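Local coordinates for hydrogenase expression/formation protein HypE (Desulfovibrio vulgaris subsp. vulgaris, PDB 2Z1U) that binds ATP and magnesium and acts in hydrogenase maturation, probably, as in other HypE proteins, in making the cyanide ligands of the [NiFe] active site, at residues A43-T48 / T146-I151; G178-S183 / A192-D197; V240-E245 / S304-G309. All blocks are in the same frame, centred on the assembly; numbering follows the deposited sequence.

Contact 1 (A43-T48 / T146-I151); sequences ARLDLT and TGIGEI
With CG anti to its carbonyl carbon and beside the backbone N (chi1 -62°) and the chain extended beyond it, Glu150 reaches across to segment 43-48 and sets OE2 against the main chain of Thr48. Thr48 N donates to Glu150 OE2 at 3.0 Å, nearly straight (166°), and OE2 accepts on its anti lone pair, the one turned away from OE1. Thr48 OG1 adds a weak bond to Glu150 OE2, at 3.5 Å. The other oxygen, OE1, forms a salt bridge with Arg90 on strand 87-99, so the carboxylate is held through both oxygens and probably stays charged. Leu47 CD2 lies against this group, 3.6 Å from Glu150 OE2, while its other methyl, CD1, meets Ile148 CG1 at 3.8 Å. Ile148 CG2 extends the apolar patch to Leu45, 4.1 Å from CD2, and Tyr91 packs against all three side chains. A water donates to both Thr48 O and Ile151 O, linking the backbones beyond the glutamate. Strand 43-46 pairs antiparallel with a strand of the second subunit. Such a strand, packed by side chains on its own domain and joined to the partner's sheet, belongs to the dimer interface of the PurM-like N-terminal domain.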
# COMPACT_ATOMS: atom_id res chain seq x y z
N ALA A 43 12.16 3.41 3.18
CA ALA A 43 12.54 4.80 3.08
C ALA A 43 12.68 5.40 4.49
O ALA A 43 11.85 5.14 5.36
CB ALA A 43 11.48 5.56 2.28
N ARG A 44 13.70 6.22 4.68
CA ARG A 44 13.88 6.99 5.92
C ARG A 44 13.16 8.31 5.80
O ARG A 44 13.37 9.07 4.84
CB ARG A 44 15.37 7.24 6.24
CG ARG A 44 15.56 8.10 7.48
CD ARG A 44 16.89 8.82 7.48
NE ARG A 44 16.84 10.00 8.35
CZ ARG A 44 17.36 10.06 9.57
NH1 ARG A 44 17.99 9.00 10.07
NH2 ARG A 44 17.27 11.18 10.28
N LEU A 45 12.31 8.59 6.80
CA LEU A 45 11.44 9.75 6.81
C LEU A 45 11.63 10.58 8.09
O LEU A 45 11.65 10.04 9.20
CB LEU A 45 9.98 9.27 6.71
CG LEU A 45 9.24 9.13 5.38
CD1 LEU A 45 10.09 8.81 4.15
CD2 LEU A 45 8.08 8.18 5.51
N ASP A 46 11.78 11.89 7.94
CA ASP A 46 11.81 12.78 9.10
C ASP A 46 10.50 13.51 9.24
O ASP A 46 10.28 14.50 8.54
CB ASP A 46 12.94 13.80 8.98
CG ASP A 46 14.28 13.18 9.13
OD1 ASP A 46 14.50 12.49 10.15
OD2 ASP A 46 15.11 13.38 8.22
N LEU A 47 9.63 13.05 10.14
CA LEU A 47 8.29 13.63 10.26
C LEU A 47 7.86 14.10 11.66
O LEU A 47 8.24 13.52 12.68
CB LEU A 47 7.24 12.66 9.68
CG LEU A 47 7.18 12.48 8.17
CD1 LEU A 47 6.32 11.26 7.83
CD2 LEU A 47 6.62 13.72 7.50
N THR A 48 7.04 15.16 11.70
CA THR A 48 6.58 15.72 12.98
C THR A 48 5.29 15.12 13.57
O THR A 48 4.16 15.51 13.21
CB THR A 48 6.50 17.29 12.94
OG1 THR A 48 7.70 17.81 12.35
CG2 THR A 48 6.35 17.87 14.37
N THR A 146 0.08 4.48 -0.54
CA THR A 146 -0.14 4.79 0.86
C THR A 146 0.47 6.17 1.11
O THR A 146 1.56 6.47 0.62
CB THR A 146 0.51 3.71 1.76
OG1 THR A 146 -0.05 2.43 1.40
CG2 THR A 146 0.27 3.95 3.25
N GLY A 147 -0.25 6.99 1.85
CA GLY A 147 0.18 8.33 2.10
C GLY A 147 0.42 8.55 3.58
O GLY A 147 -0.29 8.00 4.44
N ILE A 148 1.41 9.38 3.86
CA ILE A 148 1.70 9.80 5.21
C ILE A 148 1.82 11.33 5.26
O ILE A 148 2.52 11.94 4.44
CB ILE A 148 2.96 9.07 5.78
CG1 ILE A 148 3.07 9.28 7.29
CG2 ILE A 148 4.24 9.50 5.07
CD1 ILE A 148 2.39 8.14 8.06
N GLY A 149 1.17 11.92 6.25
CA GLY A 149 1.17 13.36 6.41
C GLY A 149 1.19 13.82 7.86
O GLY A 149 0.91 13.05 8.78
N GLU A 150 1.49 15.09 8.05
CA GLU A 150 1.57 15.71 9.37
C GLU A 150 0.22 16.39 9.70
O GLU A 150 -0.24 17.26 8.95
CB GLU A 150 2.74 16.71 9.39
CG GLU A 150 4.08 16.00 9.15
CD GLU A 150 5.21 16.93 8.72
OE1 GLU A 150 5.01 17.74 7.77
OE2 GLU A 150 6.31 16.83 9.31
N ILE A 151 -0.40 15.99 10.80
CA ILE A 151 -1.67 16.62 11.20
C ILE A 151 -1.43 18.08 11.59
O ILE A 151 -0.47 18.39 12.30
CB ILE A 151 -2.45 15.80 12.25
CG1 ILE A 151 -2.98 14.51 11.61
CG2 ILE A 151 -3.64 16.61 12.80
CD1 ILE A 151 -3.37 13.43 12.57
O HOH W 1 2.13 17.79 13.07

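Contact 2 (G178-S183 / A192-D197); sequences GLTILS and ADVCSD
The C-terminal AIR synthase-related domain here packs helix 176-184 against the loop that leads on to helix 202-212, the chain turning back so that Val194 and its neighbours lie along the helix they have just left. Val194 carries the apolar part of the contact. Its CG1 stands anti to the backbone N (chi1 179°) and is thereby brought to Leu179, 3.7 Å from CD1, the two side chains crossing at about a right angle. Thr180 is the residue of the helix nearest the loop backbone, its CA 5.3 Å from the CA of Cys195. Thr180 CB lies 3.8 Å from Cys195 CA, placing the threonine side chain beside the main chain as it passes from Val194 to Ser196; the modelled position of its methyl is doubtful. No hydrogen bond joins the two segments, so the contact between them rests on van der Waals packing.

Polar partners lie outside the two segments. Ser196 OG bonds to His177 ND1, one residue before the segment on the same helix, and Asp197 forms a salt bridge with Lys273 through OD2 while OD1 accepts from Glu271 N. Helix 252-260 also packs here, Cys258 against Leu179 and Ser253 against Val194. Within the helix, Leu182 N and Ser183 N donate to Gly178 O and Leu179 O, the i to i-4 pattern of an alpha-helix. All of this belongs to the connection between helices 176-184 and 202-212 in the C-terminal domain of the AIR synthase-related fold.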
# COMPACT_ATOMS: atom_id res chain seq x y z
N GLY A 178 -17.38 9.54 -12.32
CA GLY A 178 -18.16 8.32 -12.54
C GLY A 178 -18.76 8.25 -13.93
O GLY A 178 -18.68 7.21 -14.59
N LEU A 179 -19.36 9.35 -14.38
CA LEU A 179 -19.95 9.41 -15.72
C LEU A 179 -18.90 9.19 -16.80
O LEU A 179 -19.12 8.42 -17.73
CB LEU A 179 -20.66 10.74 -15.96
CG LEU A 179 -21.90 10.81 -16.85
CD1 LEU A 179 -22.01 12.17 -17.53
CD2 LEU A 179 -22.01 9.68 -17.88
N THR A 180 -17.75 9.85 -16.69
CA THR A 180 -16.75 9.74 -17.76
C THR A 180 -16.15 8.36 -17.92
O THR A 180 -15.97 7.94 -19.06
CB THR A 180 -15.71 10.92 -17.85
OG1 THR A 180 -14.37 10.42 -17.97
CG2 THR A 180 -15.83 11.84 -16.69
N ILE A 181 -15.88 7.65 -16.83
CA ILE A 181 -15.34 6.30 -16.99
C ILE A 181 -16.41 5.33 -17.54
O ILE A 181 -16.11 4.53 -18.42
CB ILE A 181 -14.57 5.74 -15.72
CG1 ILE A 181 -15.50 4.99 -14.79
CG2 ILE A 181 -13.70 6.77 -15.01
CD1 ILE A 181 -15.30 3.52 -14.95
N LEU A 182 -17.65 5.45 -17.06
CA LEU A 182 -18.77 4.61 -17.50
C LEU A 182 -19.16 4.85 -18.95
O LEU A 182 -19.53 3.91 -19.66
CB LEU A 182 -19.99 4.81 -16.59
CG LEU A 182 -20.32 3.80 -15.46
CD1 LEU A 182 -19.22 2.80 -15.14
CD2 LEU A 182 -20.81 4.52 -14.19
N SER A 183 -19.06 6.10 -19.40
CA SER A 183 -19.29 6.43 -20.80
C SER A 183 -18.10 6.07 -21.70
O SER A 183 -18.30 5.61 -22.82
CB SER A 183 -19.72 7.90 -20.98
OG SER A 183 -18.70 8.79 -20.58
N ALA A 192 -17.68 17.64 -24.47
CA ALA A 192 -16.30 17.98 -24.12
C ALA A 192 -16.25 18.29 -22.62
O ALA A 192 -15.22 18.10 -21.96
CB ALA A 192 -15.83 19.17 -24.93
N ASP A 193 -17.41 18.72 -22.12
CA ASP A 193 -17.63 19.17 -20.75
C ASP A 193 -17.48 18.07 -19.69
O ASP A 193 -17.36 18.36 -18.49
CB ASP A 193 -19.06 19.75 -20.67
CG ASP A 193 -19.21 20.80 -19.60
OD1 ASP A 193 -18.19 21.40 -19.19
OD2 ASP A 193 -20.34 21.04 -19.17
N VAL A 194 -17.47 16.82 -20.13
CA VAL A 194 -17.54 15.68 -19.23
C VAL A 194 -16.20 14.95 -19.15
O VAL A 194 -15.83 14.21 -20.07
CB VAL A 194 -18.66 14.68 -19.63
CG1 VAL A 194 -18.70 13.48 -18.69
CG2 VAL A 194 -20.03 15.39 -19.66
N CYS A 195 -15.49 15.16 -18.06
CA CYS A 195 -14.24 14.44 -17.82
C CYS A 195 -14.02 14.21 -16.33
O CYS A 195 -14.70 14.81 -15.49
CB CYS A 195 -13.07 15.20 -18.42
SG CYS A 195 -12.90 16.85 -17.78
N SER A 196 -13.04 13.36 -16.01
CA SER A 196 -12.65 13.14 -14.64
C SER A 196 -12.20 14.44 -14.00
O SER A 196 -11.66 15.33 -14.67
CB SER A 196 -11.53 12.11 -14.55
OG SER A 196 -11.17 11.86 -13.20
N ASP A 197 -12.43 14.54 -12.70
CA ASP A 197 -12.06 15.70 -11.92
C ASP A 197 -10.82 15.40 -11.07
O ASP A 197 -10.47 16.18 -10.18
CB ASP A 197 -13.24 16.12 -11.02
CG ASP A 197 -13.74 14.98 -10.12
OD1 ASP A 197 -13.35 13.80 -10.28
OD2 ASP A 197 -14.56 15.29 -9.24

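Contact 3 (V240-E245 / S304-G309); sequences VCHVLE and SVKSVG
Four backbone hydrogen bonds join Val240 and His242 to Lys306 and Ser304, making strands 240-244 and 300-306 antiparallel neighbours in the mixed sheet of the C-terminal AIR synthase-related domain. Val240 N donates to Lys306 O at 3.1 Å, and Lys306 N returns a bond to Val240 O at 3.0 Å. The second hydrogen-bonded pair repeats this exchange: His242 N reaches Ser304 O at 2.9 Å, and Ser304 N reaches His242 O at the same separation. Between them sits the non-hydrogen-bonded pair Cys241 and Val305. The N-to-C directions of 240-244 and 304-306 lie 145° apart.

Cys241 and Val305 turn their side chains to the face covered by helix 225-237, where Ala234 packs on Cys241. Both also touch Ile168 of strand 167-170, whereas Cys241 SG and Val305 CG2 meet only loosely, 4.5 Å apart. On the other edge of strand 240-244, Cys241 and Val243 bond through their backbones to strand 319-322 and to Gln318 just before it.

Val240, His242, Ser304 and Lys306 share the other face. Val240 CG1 comes within 3.6 Å of Lys306 O, where the chain runs on into Ser307 and Val308. The side chains of Lys306 and His242 cross at about a right angle, Lys306 CD coming obliquely to the ring, 3.6 Å from His242 CD2. Beyond CD the lysine bends at its last torsion (chi4 58°), which curls the ammonium back over its own strand, and Lys306 NZ donates to Ser304 OG at 2.7 Å.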
# COMPACT_ATOMS: atom_id res chain seq x y z
N VAL A 240 -28.50 13.87 11.65
CA VAL A 240 -29.14 13.76 10.36
C VAL A 240 -28.67 14.89 9.46
O VAL A 240 -28.57 16.04 9.89
CB VAL A 240 -30.71 13.55 10.46
CG1 VAL A 240 -31.25 13.87 11.86
CG2 VAL A 240 -31.47 14.26 9.36
N CYS A 241 -28.29 14.53 8.23
CA CYS A 241 -27.87 15.52 7.25
C CYS A 241 -29.07 15.93 6.42
O CYS A 241 -29.80 15.07 5.92
CB CYS A 241 -26.73 14.99 6.38
SG CYS A 241 -25.18 14.73 7.29
N HIS A 242 -29.31 17.23 6.33
CA HIS A 242 -30.36 17.78 5.48
C HIS A 242 -29.74 18.51 4.30
O HIS A 242 -28.93 19.41 4.48
CB HIS A 242 -31.29 18.71 6.29
CG HIS A 242 -32.24 17.98 7.18
ND1 HIS A 242 -33.55 17.72 6.83
CD2 HIS A 242 -32.07 17.42 8.41
CE1 HIS A 242 -34.14 17.05 7.80
NE2 HIS A 242 -33.27 16.85 8.77
N VAL A 243 -30.12 18.12 3.10
CA VAL A 243 -29.50 18.60 1.88
C VAL A 243 -30.57 19.17 0.93
O VAL A 243 -31.70 18.70 0.92
CB VAL A 243 -28.66 17.47 1.23
CG1 VAL A 243 -28.64 17.57 -0.29
CG2 VAL A 243 -27.22 17.53 1.78
N LEU A 244 -30.21 20.21 0.17
CA LEU A 244 -31.16 20.84 -0.76
C LEU A 244 -30.80 20.45 -2.20
O LEU A 244 -29.72 20.81 -2.69
CB LEU A 244 -31.14 22.37 -0.61
CG LEU A 244 -32.20 23.19 -1.36
CD1 LEU A 244 -33.64 22.82 -0.96
CD2 LEU A 244 -31.94 24.68 -1.18
N GLU A 245 -31.71 19.72 -2.87
CA GLU A 245 -31.40 19.17 -4.21
C GLU A 245 -30.87 20.22 -5.20
O GLU A 245 -29.89 19.97 -5.91
CB GLU A 245 -32.59 18.43 -4.83
CG GLU A 245 -32.23 17.67 -6.13
CD GLU A 245 -33.35 16.78 -6.64
OE1 GLU A 245 -34.51 17.13 -6.47
OE2 GLU A 245 -33.07 15.72 -7.23
N SER A 304 -27.29 21.32 5.83
CA SER A 304 -26.93 21.52 7.23
C SER A 304 -27.04 20.23 8.05
O SER A 304 -27.71 19.27 7.64
CB SER A 304 -27.76 22.65 7.85
OG SER A 304 -29.15 22.31 7.93
N VAL A 305 -26.38 20.22 9.20
CA VAL A 305 -26.51 19.12 10.15
C VAL A 305 -27.53 19.50 11.24
O VAL A 305 -27.54 20.64 11.72
CB VAL A 305 -25.15 18.74 10.78
CG1 VAL A 305 -25.29 17.59 11.76
CG2 VAL A 305 -24.13 18.39 9.67
N LYS A 306 -28.39 18.54 11.58
CA LYS A 306 -29.46 18.75 12.57
C LYS A 306 -29.52 17.59 13.55
O LYS A 306 -29.14 16.46 13.22
CB LYS A 306 -30.82 18.93 11.87
CG LYS A 306 -30.97 20.27 11.15
CD LYS A 306 -32.33 20.42 10.46
CE LYS A 306 -32.60 21.87 10.07
NZ LYS A 306 -31.58 22.45 9.16
N SER A 307 -29.97 17.87 14.77
CA SER A 307 -30.16 16.84 15.79
C SER A 307 -31.39 15.98 15.44
O SER A 307 -32.27 16.42 14.70
CB SER A 307 -30.30 17.47 17.17
OG SER A 307 -31.39 18.38 17.21
N VAL A 308 -31.42 14.75 15.97
CA VAL A 308 -32.53 13.82 15.74
C VAL A 308 -33.85 14.41 16.21
O VAL A 308 -33.95 14.86 17.35
CB VAL A 308 -32.30 12.47 16.46
CG1 VAL A 308 -33.55 11.58 16.38
CG2 VAL A 308 -31.10 11.76 15.89
N GLY A 309 -34.84 14.40 15.33
CA GLY A 309 -36.17 14.92 15.64
C GLY A 309 -36.27 16.42 15.43
O GLY A 309 -37.28 17.02 15.77

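Overall arrangement
The three contacts follow one another along the chain without interlocking and do not touch. Contact 1 belongs to the N-terminal AIR synthase-related domain, contacts 2 and 3 to the C-terminal one. Contacts 1 and 2 lie on opposite sides of the chain's centre, their own centres 33 Å apart; contacts 2 and 3 are 30 Å apart between centres, with nearest atoms about 16 Å from each other. Contact 1 is closest to nucleotide, the side chain of Leu45 lying about 10 Å from a bound ATP, while in contact 2 that of Ser196 is about 13 Å from one. Contact 3 lies away from the known ATP and magnesium sites. Contact 1 alone also meets the second subunit.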